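Local coordinates for protein endoglucanase A (Clostridium cellulolyticum, PDB 1EDG) that hydrolyses internal beta-1,4-glucosidic bonds of cellulose, acting as a family 5 endoglucanase with a TIM-barrel catalytic domain, at residues 65-70 with 108-113; 31-36 with 76-81. One frame throughout, in Å; residues are numbered along the deposited sequence.

Contact 1 of 2, residues 65-70 with 108-113; sequences QMIDAI and NYCIDN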
loop_
_atom_site.group_PDB
_atom_site.type_symbol
_atom_site.label_atom_id
_atom_site.label_comp_id
_atom_site.label_asym_id
_atom_site.label_seq_id
_atom_site.Cartn_x
_atom_site.Cartn_y
_atom_site.Cartn_z
ATOM N N GLN A 65 -20.348 8.645 -1.012
ATOM C CA GLN A 65 -21.053 7.557 -1.694
ATOM C C GLN A 65 -20.086 6.525 -2.275
ATOM O O GLN A 65 -20.349 5.324 -2.211
ATOM C CB GLN A 65 -21.993 8.111 -2.780
ATOM C CG GLN A 65 -22.387 7.124 -3.907
ATOM C CD GLN A 65 -23.361 6.000 -3.495
ATOM O OE1 GLN A 65 -23.193 5.334 -2.464
ATOM N NE2 GLN A 65 -24.363 5.760 -4.340
ATOM N N MET A 66 -18.961 6.987 -2.814
ATOM C CA MET A 66 -17.962 6.088 -3.381
ATOM C C MET A 66 -17.456 5.120 -2.313
ATOM O O MET A 66 -17.398 3.907 -2.541
ATOM C CB MET A 66 -16.778 6.878 -3.941
ATOM C CG MET A 66 -17.063 7.637 -5.220
ATOM S SD MET A 66 -15.645 8.642 -5.707
ATOM C CE MET A 66 -16.432 9.785 -6.846
ATOM N N ILE A 67 -17.105 5.669 -1.150
ATOM C CA ILE A 67 -16.594 4.890 -0.025
ATOM C C ILE A 67 -17.678 3.944 0.512
ATOM O O ILE A 67 -17.385 2.799 0.880
ATOM C CB ILE A 67 -16.049 5.818 1.114
ATOM C CG1 ILE A 67 -14.965 6.758 0.565
ATOM C CG2 ILE A 67 -15.472 4.994 2.264
ATOM C CD1 ILE A 67 -13.828 6.051 -0.159
ATOM N N ASP A 68 -18.927 4.410 0.538
ATOM C CA ASP A 68 -20.038 3.579 1.004
ATOM C C ASP A 68 -20.107 2.311 0.147
ATOM O O ASP A 68 -20.301 1.206 0.666
ATOM C CB ASP A 68 -21.376 4.320 0.876
ATOM C CG ASP A 68 -21.535 5.455 1.872
ATOM O OD1 ASP A 68 -20.793 5.519 2.879
ATOM O OD2 ASP A 68 -22.436 6.291 1.642
ATOM N N ALA A 69 -19.951 2.478 -1.163
ATOM C CA ALA A 69 -20.002 1.367 -2.102
ATOM C C ALA A 69 -18.870 0.360 -1.881
ATOM O O ALA A 69 -19.081 -0.859 -1.948
ATOM C CB ALA A 69 -19.975 1.888 -3.520
ATOM N N ILE A 70 -17.670 0.873 -1.624
ATOM C CA ILE A 70 -16.500 0.032 -1.383
ATOM C C ILE A 70 -16.746 -0.858 -0.164
ATOM O O ILE A 70 -16.510 -2.071 -0.211
ATOM C CB ILE A 70 -15.230 0.901 -1.154
ATOM C CG1 ILE A 70 -14.921 1.729 -2.407
ATOM C CG2 ILE A 70 -14.042 0.036 -0.746
ATOM C CD1 ILE A 70 -14.719 0.904 -3.648
ATOM N N ASN A 108 -12.287 10.884 6.969
ATOM C CA ASN A 108 -13.525 10.789 7.724
ATOM C C ASN A 108 -14.611 9.981 7.024
ATOM O O ASN A 108 -15.409 9.331 7.691
ATOM C CB ASN A 108 -14.026 12.179 8.118
ATOM C CG ASN A 108 -13.240 12.768 9.278
ATOM O OD1 ASN A 108 -12.470 12.060 9.932
ATOM N ND2 ASN A 108 -13.440 14.051 9.552
ATOM N N TYR A 109 -14.631 9.995 5.691
ATOM C CA TYR A 109 -15.611 9.206 4.938
ATOM C C TYR A 109 -15.434 7.741 5.344
ATOM O O TYR A 109 -16.412 7.025 5.564
ATOM C CB TYR A 109 -15.366 9.277 3.427
ATOM C CG TYR A 109 -15.612 10.601 2.747
ATOM C CD1 TYR A 109 -16.331 11.622 3.368
ATOM C CD2 TYR A 109 -15.118 10.827 1.464
ATOM C CE1 TYR A 109 -16.546 12.848 2.717
ATOM C CE2 TYR A 109 -15.324 12.038 0.808
ATOM C CZ TYR A 109 -16.035 13.042 1.437
ATOM O OH TYR A 109 -16.210 14.241 0.787
ATOM N N CYS A 110 -14.174 7.310 5.434
ATOM C CA CYS A 110 -13.823 5.934 5.794
ATOM C C CYS A 110 -14.035 5.624 7.278
ATOM O O CYS A 110 -14.631 4.601 7.630
ATOM C CB CYS A 110 -12.369 5.652 5.406
ATOM S SG CYS A 110 -11.959 6.041 3.699
ATOM N N ILE A 111 -13.555 6.510 8.146
ATOM C CA ILE A 111 -13.703 6.333 9.584
ATOM C C ILE A 111 -15.178 6.277 9.991
ATOM O O ILE A 111 -15.551 5.486 10.861
ATOM C CB ILE A 111 -12.985 7.461 10.367
ATOM C CG1 ILE A 111 -11.470 7.394 10.137
ATOM C CG2 ILE A 111 -13.305 7.375 11.855
ATOM C CD1 ILE A 111 -10.802 6.128 10.659
ATOM N N ASP A 112 -16.016 7.098 9.363
ATOM C CA ASP A 112 -17.440 7.106 9.687
ATOM C C ASP A 112 -18.131 5.817 9.253
ATOM O O ASP A 112 -19.214 5.493 9.735
ATOM C CB ASP A 112 -18.135 8.338 9.090
ATOM C CG ASP A 112 -17.733 9.637 9.791
ATOM O OD1 ASP A 112 -17.145 9.582 10.896
ATOM O OD2 ASP A 112 -18.006 10.721 9.229
ATOM N N ASN A 113 -17.497 5.089 8.338
ATOM C CA ASN A 113 -18.020 3.812 7.865
ATOM C C ASN A 113 -17.423 2.663 8.688
ATOM O O ASN A 113 -17.487 1.506 8.280
ATOM C CB ASN A 113 -17.693 3.611 6.383
ATOM C CG ASN A 113 -18.766 4.176 5.462
ATOM O OD1 ASN A 113 -19.957 4.111 5.763
ATOM N ND2 ASN A 113 -18.349 4.722 4.329
#

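Contact 2 of 2, residues 31-36 with 76-81; sequences LGWNLG and NTVRIP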
loop_
_atom_site.group_PDB
_atom_site.type_symbol
_atom_site.label_atom_id
_atom_site.label_comp_id
_atom_site.label_asym_id
_atom_site.label_seq_id
_atom_site.Cartn_x
_atom_site.Cartn_y
_atom_site.Cartn_z
ATOM N N LEU A 31 -9.656 -7.006 3.976
ATOM C CA LEU A 31 -9.268 -6.832 2.573
ATOM C C LEU A 31 -9.277 -5.323 2.353
ATOM O O LEU A 31 -10.168 -4.635 2.850
ATOM C CB LEU A 31 -10.296 -7.501 1.645
ATOM C CG LEU A 31 -10.048 -7.427 0.135
ATOM C CD1 LEU A 31 -8.808 -8.218 -0.238
ATOM C CD2 LEU A 31 -11.260 -7.967 -0.611
ATOM N N GLY A 32 -8.298 -4.807 1.619
ATOM C CA GLY A 32 -8.248 -3.369 1.401
ATOM C C GLY A 32 -8.350 -2.888 -0.039
ATOM O O GLY A 32 -8.164 -3.649 -0.989
ATOM N N TRP A 33 -8.587 -1.591 -0.187
ATOM C CA TRP A 33 -8.707 -0.965 -1.495
ATOM C C TRP A 33 -7.910 0.349 -1.458
ATOM O O TRP A 33 -7.950 1.070 -0.461
ATOM C CB TRP A 33 -10.186 -0.682 -1.771
ATOM C CG TRP A 33 -10.478 -0.050 -3.087
ATOM C CD1 TRP A 33 -10.581 -0.673 -4.295
ATOM C CD2 TRP A 33 -10.777 1.329 -3.316
ATOM N NE1 TRP A 33 -10.939 0.234 -5.265
ATOM C CE2 TRP A 33 -11.061 1.471 -4.692
ATOM C CE3 TRP A 33 -10.839 2.460 -2.491
ATOM C CZ2 TRP A 33 -11.405 2.706 -5.264
ATOM C CZ3 TRP A 33 -11.183 3.689 -3.059
ATOM C CH2 TRP A 33 -11.460 3.797 -4.433
ATOM N N ASN A 34 -7.163 0.630 -2.525
ATOM C CA ASN A 34 -6.370 1.860 -2.633
ATOM C C ASN A 34 -7.123 2.961 -3.380
ATOM O O ASN A 34 -7.661 2.710 -4.458
ATOM C CB ASN A 34 -5.101 1.612 -3.449
ATOM C CG ASN A 34 -3.948 1.105 -2.624
ATOM O OD1 ASN A 34 -3.298 1.877 -1.929
ATOM N ND2 ASN A 34 -3.640 -0.184 -2.753
ATOM N N LEU A 35 -7.102 4.178 -2.840
ATOM C CA LEU A 35 -7.704 5.342 -3.500
ATOM C C LEU A 35 -6.551 5.817 -4.423
ATOM O O LEU A 35 -5.919 6.849 -4.173
ATOM C CB LEU A 35 -8.023 6.432 -2.460
ATOM C CG LEU A 35 -9.275 7.325 -2.535
ATOM C CD1 LEU A 35 -8.939 8.702 -2.001
ATOM C CD2 LEU A 35 -9.858 7.422 -3.936
ATOM N N GLY A 36 -6.271 5.036 -5.465
ATOM C CA GLY A 36 -5.169 5.316 -6.372
ATOM C C GLY A 36 -5.277 6.509 -7.296
ATOM O O GLY A 36 -6.380 6.941 -7.640
ATOM N N ASN A 76 -12.735 -3.719 4.078
ATOM C CA ASN A 76 -12.821 -3.102 5.401
ATOM C C ASN A 76 -11.654 -2.141 5.678
ATOM O O ASN A 76 -11.538 -1.579 6.770
ATOM C CB ASN A 76 -12.920 -4.154 6.509
ATOM C CG ASN A 76 -13.466 -3.580 7.818
ATOM O OD1 ASN A 76 -14.380 -2.754 7.809
ATOM N ND2 ASN A 76 -12.914 -4.011 8.937
ATOM N N THR A 77 -10.827 -1.913 4.663
ATOM C CA THR A 77 -9.675 -1.025 4.804
ATOM C C THR A 77 -9.471 -0.209 3.537
ATOM O O THR A 77 -9.592 -0.731 2.430
ATOM C CB THR A 77 -8.387 -1.851 5.057
ATOM O OG1 THR A 77 -8.560 -2.651 6.235
ATOM C CG2 THR A 77 -7.173 -0.937 5.234
ATOM N N VAL A 78 -9.199 1.080 3.698
ATOM C CA VAL A 78 -8.921 1.936 2.551
ATOM C C VAL A 78 -7.537 2.549 2.750
ATOM O O VAL A 78 -7.244 3.087 3.823
ATOM C CB VAL A 78 -9.936 3.109 2.417
ATOM C CG1 VAL A 78 -9.558 3.985 1.223
ATOM C CG2 VAL A 78 -11.352 2.576 2.250
ATOM N N ARG A 79 -6.656 2.387 1.770
ATOM C CA ARG A 79 -5.345 3.015 1.864
ATOM C C ARG A 79 -5.471 4.296 1.043
ATOM O O ARG A 79 -6.014 4.286 -0.078
ATOM C CB ARG A 79 -4.211 2.133 1.317
ATOM C CG ARG A 79 -2.829 2.711 1.683
ATOM C CD ARG A 79 -1.653 1.776 1.412
ATOM N NE ARG A 79 -1.370 1.766 -0.003
ATOM C CZ ARG A 79 -0.216 2.092 -0.575
ATOM N NH1 ARG A 79 0.850 2.448 0.127
ATOM N NH2 ARG A 79 -0.179 2.164 -1.887
ATOM N N ILE A 80 -5.016 5.396 1.622
ATOM C CA ILE A 80 -5.084 6.697 0.972
ATOM C C ILE A 80 -3.678 7.248 0.708
ATOM O O ILE A 80 -3.057 7.845 1.593
ATOM C CB ILE A 80 -5.890 7.696 1.842
ATOM C CG1 ILE A 80 -7.319 7.177 2.062
ATOM C CG2 ILE A 80 -5.910 9.069 1.194
ATOM C CD1 ILE A 80 -8.148 8.027 2.994
ATOM N N PRO A 81 -3.140 7.004 -0.498
ATOM C CA PRO A 81 -1.809 7.479 -0.880
ATOM C C PRO A 81 -1.815 9.007 -0.970
ATOM O O PRO A 81 -2.710 9.580 -1.598
ATOM C CB PRO A 81 -1.627 6.882 -2.278
ATOM C CG PRO A 81 -2.485 5.673 -2.262
ATOM C CD PRO A 81 -3.712 6.159 -1.563
HETATM O O HOH W 1 -5.313 9.281 -2.596
#

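Contact 1 of 2, residues 65-70 with 108-113
The carboxylate of Asp68 and the carboxamide of Asn113 meet with their planes turned 73° apart, and Asn113 ND2 donates a hydrogen bond of 3.0 Å to Asp68 OD1. The acceptor lies within 3° of the amide plane, and OD1 is met nearly along its C-O bond; the carboxylate stands steeply to the amide it meets at the edge. Asn113 OD1 is 3.3 Å from the same Asp68 OD1; both are acceptors, and no bond joins them. Lys64, one turn earlier on the helix of Asp68, forms a salt bridge with Asp68 OD1 as well, and its positive charge probably eases the repulsion between the two oxygens. The tyrosine ring of Tyr109 is met only obliquely, near its root: Ile67 CG1 sits 3.8 Å from Tyr109 CB and 4.2 Å from Tyr109 CD2, while the phenol end runs away from residues 65-70 to a hydrogen bond between Tyr109 OH and Arg102.

Helices 64-73 and 97-111 are successive outer helices of the TIM barrel, and Ile67 makes the apolar part of the contact between them. Its two branches divide the work. CG1 faces Tyr109, whereas CG2, anti to the backbone N, enters the angle between Cys110 and Asn113, 3.9 Å from Cys110 SG and 3.6 Å from Asn113 ND2. The amide nitrogen therefore rests against a methyl group while it donates to the carboxylate. The backbone of the same residue is also held, Asn113 N bonding to Cys110 O at 3.0 Å. Cys110 continues inward onto Val117 of strand 116-120.

Contact 2 of 2, residues 31-36 with 76-81
Strands 32-34 and 77-80 run parallel, their directions 25° apart, with Gly32, Trp33 and Asn34 in register with Thr77, Val78 and Arg79. Trp33 is bonded through both backbone groups, its N to Thr77 O and its O to Arg79 N, each at 2.9 Å; Leu35 N then meets Arg79 O almost straight, at 169°. Asn34 and Arg79 extend side by side on the barrel's inner face. Arg79 NE donates to Asn34 OD1 at 2.7 Å, in the carbonyl plane and on a lone pair, and NH2 adds a weak bond to the same oxygen. The amide stands perpendicular to the guanidinium, whose edge it meets. A bend at chi3 (77°) turns this edge back to OD1, while NH2 and NH1 form salt bridges with Glu307 and Glu166. Asn34 OD1 thus probably fixes the guanidinium beside Glu307, the likely nucleophile by family resemblance. On the other face, Val78 CG1 lies at the edge of the Trp33 ring, 4.2 Å from CE3. Beyond the strands, a water donates to both Leu35 O and Pro81 O. These are the first two strands of the closed eight-stranded barrel: strand 336-339 flanks 32-34 and strand 116-120 flanks 77-80, while Trp33 packs on Ile70 of helix 64-73 and Val78 on Cys110 of helix 97-111.

Contacts 1 and 2 are neighbouring layers of the same barrel sector, their centres 11 Å apart. Contact 1 joins helices 64-73 and 97-111, and contact 2 the strands they pack on. They touch at two places: Cys110 SG lies 3.8 Å from Val78 CB, and Ile70 CD1 lies 3.8 Å from Trp33 CE2. Helix 64-73 leads from the first strand to the second in a beta-alpha-beta crossover. Toward the barrel interior, Arg79 of contact 2 salt-bridges Glu307, on strand seven, which probably serves as the nucleophile as in other family 5 enzymes, and also Glu166 on strand four. Contact 1 lies about 18 Å from the chain centre, against 8 Å for contact 2.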